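Local coordinates for glutaredoxin related protein (Sulfolobus solfataricus, PDB 4MNN) that probably acts as an atypical protein disulfide oxidoreductase, exchanging dithiols and disulfides, at residues T20-N25 with E40-C45. Sequence-based numbering, arbitrary orientation.
Sequences TIQQCN and ETLNNC
Cys24 and Cys45 are joined by a disulfide, SG to SG 2.0 Å, that ties the end of strand 19-24 to the loop following strand 38-41. Its CB-SG-SG-CB torsion of -86° is near the right angle that relaxed disulfides adopt. CB of Cys24 packs on CB of Leu42 at 4.1 Å. Past the bridge, Asn25 ND2 donates to Cys45 O (3.0 Å) from above the carbonyl plane, 62° out of it, and one water links Asn25 OD1 with Cys45 N; both arms of the amide thus hold Cys45 by its backbone. Before the bridge along the chain, strands 19-24 and 38-41 run parallel: Glu40 N bonds to Ile21 O, Gln23 N to Glu40 O, and Leu42 N to Gln23 O, each at 2.8 Å. On one face Gln22 and Glu40 lie alongside each other with extended chains, and Gln22 NE2 reaches Glu40 OE1 (2.8 Å) from above the carboxylate plane. With an alanine in place of Gln22, Glu40 OE1 is likely to lose its amide donor and the flank of Glu40 its cover. On the other face Gln23 bends at chi2 (88°), bringing NE2 to Thr41 OG1 (3.0 Å) nearly within the amide plane; its stronger partner is Asp27 OD1, and OE1 takes the Gly26 N-H at the start of the connecting segment. Helix 27-33 completes this beta-alpha-beta unit, and strand 49-54 flanks the other edge of strand 19-24. Unlike the Cys111-Cys114 disulfide, which closes a CxxC of thioredoxin type, this one joins cysteines 21 positions apart; reduction would probably leave the loop after edge strand 38-41 held here by the backbone bonds and the Asn25 contacts.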
loop_
_atom_site.group_PDB
_atom_site.type_symbol
_atom_site.label_atom_id
_atom_site.label_comp_id
_atom_site.label_asym_id
_atom_site.label_seq_id
_atom_site.Cartn_x
_atom_site.Cartn_y
_atom_site.Cartn_z
ATOM N N THR A 20 4.575 9.964 6.773
ATOM C CA THR A 20 5.924 9.999 6.231
ATOM C C THR A 20 6.019 8.873 5.196
ATOM O O THR A 20 5.615 7.757 5.489
ATOM C CB THR A 20 7.002 9.735 7.292
ATOM O OG1 THR A 20 6.999 10.794 8.262
ATOM C CG2 THR A 20 8.392 9.709 6.632
ATOM N N ILE A 21 6.537 9.185 4.008
ATOM C CA ILE A 21 6.696 8.192 2.951
ATOM C C ILE A 21 8.182 7.939 2.749
ATOM O O ILE A 21 8.946 8.902 2.660
ATOM C CB ILE A 21 6.125 8.728 1.612
ATOM C CG1 ILE A 21 4.603 8.672 1.641
ATOM C CG2 ILE A 21 6.699 7.968 0.419
ATOM C CD1 ILE A 21 3.972 9.414 0.490
ATOM N N GLN A 22 8.601 6.672 2.723
ATOM C CA GLN A 22 9.998 6.382 2.429
ATOM C C GLN A 22 9.934 5.709 1.072
ATOM O O GLN A 22 9.172 4.767 0.876
ATOM C CB GLN A 22 10.616 5.409 3.422
ATOM C CG GLN A 22 10.574 5.885 4.854
ATOM C CD GLN A 22 11.342 4.942 5.758
ATOM O OE1 GLN A 22 11.257 3.729 5.601
ATOM N NE2 GLN A 22 12.090 5.491 6.699
ATOM N N GLN A 23 10.743 6.152 0.126
ATOM C CA GLN A 23 10.637 5.523 -1.182
ATOM C C GLN A 23 11.957 5.448 -1.889
ATOM O O GLN A 23 12.880 6.133 -1.496
ATOM C CB GLN A 23 9.720 6.371 -2.069
ATOM C CG GLN A 23 10.306 7.757 -2.442
ATOM C CD GLN A 23 11.168 7.733 -3.722
ATOM O OE1 GLN A 23 10.899 6.969 -4.665
ATOM N NE2 GLN A 23 12.186 8.582 -3.765
ATOM N N CYS A 24 12.032 4.604 -2.916
ATOM C CA CYS A 24 13.203 4.623 -3.775
ATOM C C CYS A 24 12.800 4.207 -5.172
ATOM O O CYS A 24 11.844 3.441 -5.381
ATOM C CB CYS A 24 14.346 3.760 -3.266
ATOM S SG CYS A 24 13.796 2.122 -2.795
ATOM N N ASN A 25 13.517 4.763 -6.138
ATOM C CA ASN A 25 13.309 4.499 -7.542
ATOM C C ASN A 25 11.975 5.009 -8.095
ATOM O O ASN A 25 11.511 4.553 -9.125
ATOM C CB ASN A 25 13.512 3.003 -7.827
ATOM C CG ASN A 25 14.954 2.531 -7.532
ATOM O OD1 ASN A 25 15.778 3.274 -6.961
ATOM N ND2 ASN A 25 15.258 1.282 -7.910
ATOM N N GLU A 40 11.200 10.571 2.452
ATOM C CA GLU A 40 12.582 10.136 2.645
ATOM C C GLU A 40 12.918 9.250 1.467
ATOM O O GLU A 40 12.126 8.387 1.104
ATOM C CB GLU A 40 12.710 9.302 3.918
ATOM C CG GLU A 40 12.467 10.071 5.185
ATOM C CD GLU A 40 12.481 9.156 6.395
ATOM O OE1 GLU A 40 13.119 8.072 6.333
ATOM O OE2 GLU A 40 11.870 9.534 7.403
ATOM N N THR A 41 14.077 9.454 0.853
ATOM C CA THR A 41 14.450 8.648 -0.287
ATOM C C THR A 41 15.505 7.670 0.178
ATOM O O THR A 41 16.556 8.066 0.679
ATOM C CB THR A 41 14.968 9.531 -1.470
ATOM O OG1 THR A 41 13.876 10.333 -1.974
ATOM C CG2 THR A 41 15.493 8.647 -2.627
ATOM N N LEU A 42 15.210 6.389 0.024
ATOM C CA LEU A 42 16.103 5.328 0.473
ATOM C C LEU A 42 17.178 5.110 -0.578
ATOM O O LEU A 42 17.004 5.473 -1.749
ATOM C CB LEU A 42 15.321 4.027 0.672
ATOM C CG LEU A 42 14.132 4.078 1.634
ATOM C CD1 LEU A 42 13.416 2.743 1.625
ATOM C CD2 LEU A 42 14.579 4.432 3.016
ATOM N N ASN A 43 18.271 4.491 -0.146
ATOM C CA ASN A 43 19.397 4.220 -1.020
ATOM C C ASN A 43 19.573 2.746 -1.362
ATOM O O ASN A 43 19.080 1.861 -0.657
ATOM C CB ASN A 43 20.711 4.694 -0.368
ATOM C CG ASN A 43 20.697 6.165 -0.005
ATOM O OD1 ASN A 43 20.524 7.017 -0.862
ATOM N ND2 ASN A 43 20.885 6.470 1.269
ATOM N N ASN A 44 20.286 2.523 -2.466
ATOM C CA ASN A 44 20.673 1.214 -2.969
ATOM C C ASN A 44 19.553 0.224 -3.300
ATOM O O ASN A 44 19.664 -0.966 -2.979
ATOM C CB ASN A 44 21.662 0.577 -1.962
ATOM C CG ASN A 44 22.852 1.483 -1.644
ATOM O OD1 ASN A 44 23.562 1.927 -2.548
ATOM N ND2 ASN A 44 23.074 1.766 -0.340
ATOM N N CYS A 45 18.481 0.702 -3.936
ATOM C CA CYS A 45 17.360 -0.168 -4.281
ATOM C C CYS A 45 17.450 -0.722 -5.698
ATOM O O CYS A 45 17.629 0.027 -6.662
ATOM C CB CYS A 45 16.011 0.573 -4.145
ATOM S SG CYS A 45 15.573 1.158 -2.480
HETATM O O HOH W 1 17.983 3.404 -5.205
#